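Local coordinates for protein myosin IE heavy chain (Dictyostelium discoideum, PDB 1LKX) that moves along actin filaments as a single-headed myosin motor of the first class, hydrolysing ATP in an actin-activated reaction and possibly shifting membranes relative to actin, at residues 632-640 / 684-692. Residues are numbered along the deposited sequence; the frame is centred on the assembly and turned at random.
Sequences RFYNRYKML and TLFYFEEKR
Tyr637, just past the short helix 631-634, stands 7.7 Å from Phe688 between CA atoms, as Leu640 does from Lys691, so the loop 635-640 runs beside the end of helix 683-689. In the myosin motor fold this C-terminal region corresponds to the converter, and helix 683-689 probably leads into the lever arm; the nucleotide site is remote. Phe688 is the apolar centre. Its CG lies anti to the carbonyl carbon (chi1 -65°), which brings the CD2/CE2 side of the ring to both Phe633, whose CZ is 3.9 Å from Phe688 CE2, and Leu640, whose CD2 is 4.1 Å from Phe688 CD2. Leu660 and Ile659 of helix 654-661 back Phe688 and Phe633 respectively. The Tyr637 side chain crosses that of Phe688 at about a right angle, its CE2 against Phe688 CB, and Tyr637 OH gives a weak hydrogen bond to Glu689 OE2 (2.5 Å). Replacing Tyr637 by an alanine would probably open a gap beside Phe688 and cost Glu689 its phenol partner. Arg636 NH2 probably forms a salt bridge with the Glu689 carboxylate, though its position is doubtful. Farther along, Leu640 CD2 rests on the aliphatic part of Lys691, 3.9 Å from Lys691 CD.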
loop_
_atom_site.group_PDB
_atom_site.type_symbol
_atom_site.label_atom_id
_atom_site.label_comp_id
_atom_site.label_asym_id
_atom_site.label_seq_id
_atom_site.Cartn_x
_atom_site.Cartn_y
_atom_site.Cartn_z
ATOM N N ARG A 632 28.996 -13.487 -19.132
ATOM C CA ARG A 632 28.933 -13.632 -17.683
ATOM C C ARG A 632 29.267 -15.067 -17.282
ATOM O O ARG A 632 29.701 -15.322 -16.155
ATOM C CB ARG A 632 27.534 -13.267 -17.183
ATOM C CG ARG A 632 27.434 -13.091 -15.678
ATOM C CD ARG A 632 26.037 -12.650 -15.276
ATOM N NE ARG A 632 26.003 -12.068 -13.936
ATOM C CZ ARG A 632 24.928 -11.497 -13.394
ATOM N NH1 ARG A 632 23.790 -11.432 -14.077
ATOM N NH2 ARG A 632 24.992 -10.979 -12.171
ATOM N N PHE A 633 29.057 -15.998 -18.213
ATOM C CA PHE A 633 29.339 -17.413 -17.975
ATOM C C PHE A 633 30.836 -17.621 -18.144
ATOM O O PHE A 633 31.508 -18.189 -17.277
ATOM C CB PHE A 633 28.580 -18.282 -18.979
ATOM C CG PHE A 633 28.467 -19.726 -18.567
ATOM C CD1 PHE A 633 27.881 -20.070 -17.349
ATOM C CD2 PHE A 633 28.946 -20.739 -19.389
ATOM C CE1 PHE A 633 27.773 -21.400 -16.953
ATOM C CE2 PHE A 633 28.841 -22.073 -19.003
ATOM C CZ PHE A 633 28.253 -22.403 -17.779
ATOM N N TYR A 634 31.339 -17.147 -19.279
ATOM C CA TYR A 634 32.755 -17.219 -19.624
ATOM C C TYR A 634 33.619 -16.803 -18.427
ATOM O O TYR A 634 34.205 -17.645 -17.749
ATOM C CB TYR A 634 33.022 -16.285 -20.812
ATOM C CG TYR A 634 34.478 -16.113 -21.188
ATOM C CD1 TYR A 634 34.956 -14.882 -21.650
ATOM C CD2 TYR A 634 35.375 -17.180 -21.105
ATOM C CE1 TYR A 634 36.293 -14.717 -22.019
ATOM C CE2 TYR A 634 36.714 -17.027 -21.472
ATOM C CZ TYR A 634 37.167 -15.794 -21.927
ATOM O OH TYR A 634 38.486 -15.649 -22.294
ATOM N N ASN A 635 33.679 -15.497 -18.179
ATOM C CA ASN A 635 34.457 -14.926 -17.081
ATOM C C ASN A 635 33.941 -15.338 -15.697
ATOM O O ASN A 635 33.921 -14.525 -14.769
ATOM C CB ASN A 635 34.450 -13.396 -17.193
ATOM C CG ASN A 635 35.139 -12.894 -18.451
ATOM O OD1 ASN A 635 36.369 -12.802 -18.506
ATOM N ND2 ASN A 635 34.349 -12.571 -19.473
ATOM N N ARG A 636 33.528 -16.594 -15.554
ATOM C CA ARG A 636 33.022 -17.085 -14.276
ATOM C C ARG A 636 33.077 -18.606 -14.133
ATOM O O ARG A 636 33.462 -19.125 -13.079
ATOM C CB ARG A 636 31.589 -16.595 -14.059
ATOM C CG ARG A 636 30.845 -17.302 -12.933
ATOM C CD ARG A 636 31.702 -17.485 -11.686
ATOM N NE ARG A 636 30.935 -18.076 -10.596
ATOM C CZ ARG A 636 30.019 -17.414 -9.892
ATOM N NH1 ARG A 636 29.763 -16.141 -10.164
ATOM N NH2 ARG A 636 29.360 -18.023 -8.916
ATOM N N TYR A 637 32.683 -19.322 -15.180
ATOM C CA TYR A 637 32.712 -20.779 -15.136
ATOM C C TYR A 637 33.760 -21.354 -16.084
ATOM O O TYR A 637 33.412 -22.028 -17.058
ATOM C CB TYR A 637 31.341 -21.359 -15.489
ATOM C CG TYR A 637 30.267 -21.104 -14.454
ATOM C CD1 TYR A 637 29.528 -19.919 -14.457
ATOM C CD2 TYR A 637 29.990 -22.052 -13.470
ATOM C CE1 TYR A 637 28.536 -19.691 -13.503
ATOM C CE2 TYR A 637 29.007 -21.832 -12.513
ATOM C CZ TYR A 637 28.287 -20.654 -12.537
ATOM O OH TYR A 637 27.318 -20.451 -11.590
ATOM N N LYS A 638 35.038 -21.094 -15.795
ATOM C CA LYS A 638 36.143 -21.588 -16.622
ATOM C C LYS A 638 36.906 -22.730 -15.957
ATOM O O LYS A 638 37.208 -23.741 -16.593
ATOM C CB LYS A 638 37.110 -20.447 -16.948
ATOM C CG LYS A 638 36.486 -19.357 -17.801
ATOM C CD LYS A 638 37.468 -18.246 -18.125
ATOM C CE LYS A 638 37.904 -17.495 -16.878
ATOM N NZ LYS A 638 38.788 -16.344 -17.224
ATOM N N MET A 639 37.213 -22.559 -14.676
ATOM C CA MET A 639 37.936 -23.568 -13.908
ATOM C C MET A 639 37.379 -24.974 -14.129
ATOM O O MET A 639 38.128 -25.923 -14.363
ATOM C CB MET A 639 37.900 -23.215 -12.415
ATOM C CG MET A 639 36.728 -22.333 -11.999
ATOM S SD MET A 639 36.838 -20.644 -12.666
ATOM C CE MET A 639 37.723 -19.789 -11.336
ATOM N N LEU A 640 36.060 -25.099 -14.051
ATOM C CA LEU A 640 35.401 -26.382 -14.251
ATOM C C LEU A 640 35.748 -26.860 -15.652
ATOM O O LEU A 640 36.113 -28.018 -15.866
ATOM C CB LEU A 640 33.876 -26.230 -14.147
ATOM C CG LEU A 640 33.228 -25.457 -12.991
ATOM C CD1 LEU A 640 33.494 -23.960 -13.129
ATOM C CD2 LEU A 640 31.726 -25.720 -13.006
ATOM N N THR A 684 20.214 -28.370 -12.358
ATOM C CA THR A 684 21.224 -28.353 -13.420
ATOM C C THR A 684 21.929 -26.995 -13.542
ATOM O O THR A 684 22.521 -26.671 -14.572
ATOM C CB THR A 684 20.613 -28.766 -14.797
ATOM O OG1 THR A 684 19.388 -28.062 -15.029
ATOM C CG2 THR A 684 20.341 -30.260 -14.825
ATOM N N LEU A 685 21.864 -26.215 -12.467
ATOM C CA LEU A 685 22.495 -24.903 -12.400
ATOM C C LEU A 685 23.186 -24.820 -11.037
ATOM O O LEU A 685 24.200 -24.138 -10.882
ATOM C CB LEU A 685 21.443 -23.800 -12.544
ATOM C CG LEU A 685 21.899 -22.414 -13.013
ATOM C CD1 LEU A 685 20.667 -21.577 -13.312
ATOM C CD2 LEU A 685 22.779 -21.742 -11.966
ATOM N N PHE A 686 22.622 -25.522 -10.054
ATOM C CA PHE A 686 23.184 -25.586 -8.704
ATOM C C PHE A 686 24.489 -26.367 -8.812
ATOM O O PHE A 686 25.458 -26.099 -8.101
ATOM C CB PHE A 686 22.236 -26.336 -7.766
ATOM C CG PHE A 686 21.118 -25.496 -7.221
ATOM C CD1 PHE A 686 21.365 -24.535 -6.244
ATOM C CD2 PHE A 686 19.814 -25.670 -7.678
ATOM C CE1 PHE A 686 20.331 -23.762 -5.727
ATOM C CE2 PHE A 686 18.772 -24.899 -7.168
ATOM C CZ PHE A 686 19.032 -23.943 -6.189
ATOM N N TYR A 687 24.475 -27.347 -9.710
ATOM C CA TYR A 687 25.611 -28.212 -9.997
ATOM C C TYR A 687 26.884 -27.380 -10.156
ATOM O O TYR A 687 27.813 -27.477 -9.351
ATOM C CB TYR A 687 25.325 -28.968 -11.294
ATOM C CG TYR A 687 26.330 -30.031 -11.676
ATOM C CD1 TYR A 687 26.203 -31.342 -11.212
ATOM C CD2 TYR A 687 27.381 -29.739 -12.545
ATOM C CE1 TYR A 687 27.096 -32.339 -11.612
ATOM C CE2 TYR A 687 28.278 -30.725 -12.949
ATOM C CZ TYR A 687 28.131 -32.024 -12.484
ATOM O OH TYR A 687 29.007 -33.003 -12.910
ATOM N N PHE A 688 26.907 -26.561 -11.203
ATOM C CA PHE A 688 28.045 -25.704 -11.511
ATOM C C PHE A 688 28.432 -24.759 -10.382
ATOM O O PHE A 688 29.607 -24.640 -10.033
ATOM C CB PHE A 688 27.740 -24.868 -12.748
ATOM C CG PHE A 688 27.576 -25.670 -13.999
ATOM C CD1 PHE A 688 26.688 -26.738 -14.051
ATOM C CD2 PHE A 688 28.289 -25.335 -15.145
ATOM C CE1 PHE A 688 26.512 -27.457 -15.229
ATOM C CE2 PHE A 688 28.120 -26.048 -16.326
ATOM C CZ PHE A 688 27.231 -27.110 -16.368
ATOM N N GLU A 689 27.437 -24.074 -9.829
ATOM C CA GLU A 689 27.664 -23.116 -8.752
ATOM C C GLU A 689 28.122 -23.762 -7.441
ATOM O O GLU A 689 28.923 -23.179 -6.701
ATOM C CB GLU A 689 26.392 -22.297 -8.507
ATOM C CG GLU A 689 26.570 -21.118 -7.548
ATOM C CD GLU A 689 27.511 -20.049 -8.089
ATOM O OE1 GLU A 689 27.700 -19.019 -7.405
ATOM O OE2 GLU A 689 28.061 -20.241 -9.198
ATOM N N GLU A 690 27.613 -24.958 -7.145
ATOM C CA GLU A 690 28.010 -25.647 -5.919
ATOM C C GLU A 690 29.421 -26.205 -6.122
ATOM O O GLU A 690 29.984 -26.852 -5.238
ATOM C CB GLU A 690 27.024 -26.775 -5.582
ATOM C CG GLU A 690 26.832 -26.996 -4.078
ATOM C CD GLU A 690 26.176 -25.805 -3.377
ATOM O OE1 GLU A 690 24.973 -25.558 -3.607
ATOM O OE2 GLU A 690 26.864 -25.112 -2.598
ATOM N N LYS A 691 29.975 -25.942 -7.305
ATOM C CA LYS A 691 31.328 -26.360 -7.669
ATOM C C LYS A 691 32.157 -25.108 -7.967
ATOM O O LYS A 691 32.436 -24.799 -9.129
ATOM C CB LYS A 691 31.307 -27.269 -8.908
ATOM C CG LYS A 691 32.703 -27.616 -9.442
ATOM C CD LYS A 691 32.666 -28.634 -10.577
ATOM C CE LYS A 691 32.338 -30.032 -10.071
ATOM N NZ LYS A 691 32.321 -31.047 -11.162
ATOM N N ARG A 692 32.536 -24.388 -6.910
ATOM C CA ARG A 692 33.332 -23.163 -7.037
ATOM C C ARG A 692 34.176 -22.956 -5.778
ATOM O O ARG A 692 33.652 -22.921 -4.663
ATOM C CB ARG A 692 32.412 -21.951 -7.246
ATOM C CG ARG A 692 33.037 -20.750 -7.976
ATOM C CD ARG A 692 34.164 -20.066 -7.198
ATOM N NE ARG A 692 35.466 -20.717 -7.367
ATOM C CZ ARG A 692 36.621 -20.225 -6.912
ATOM N NH1 ARG A 692 36.645 -19.070 -6.255
ATOM N NH2 ARG A 692 37.755 -20.884 -7.120
#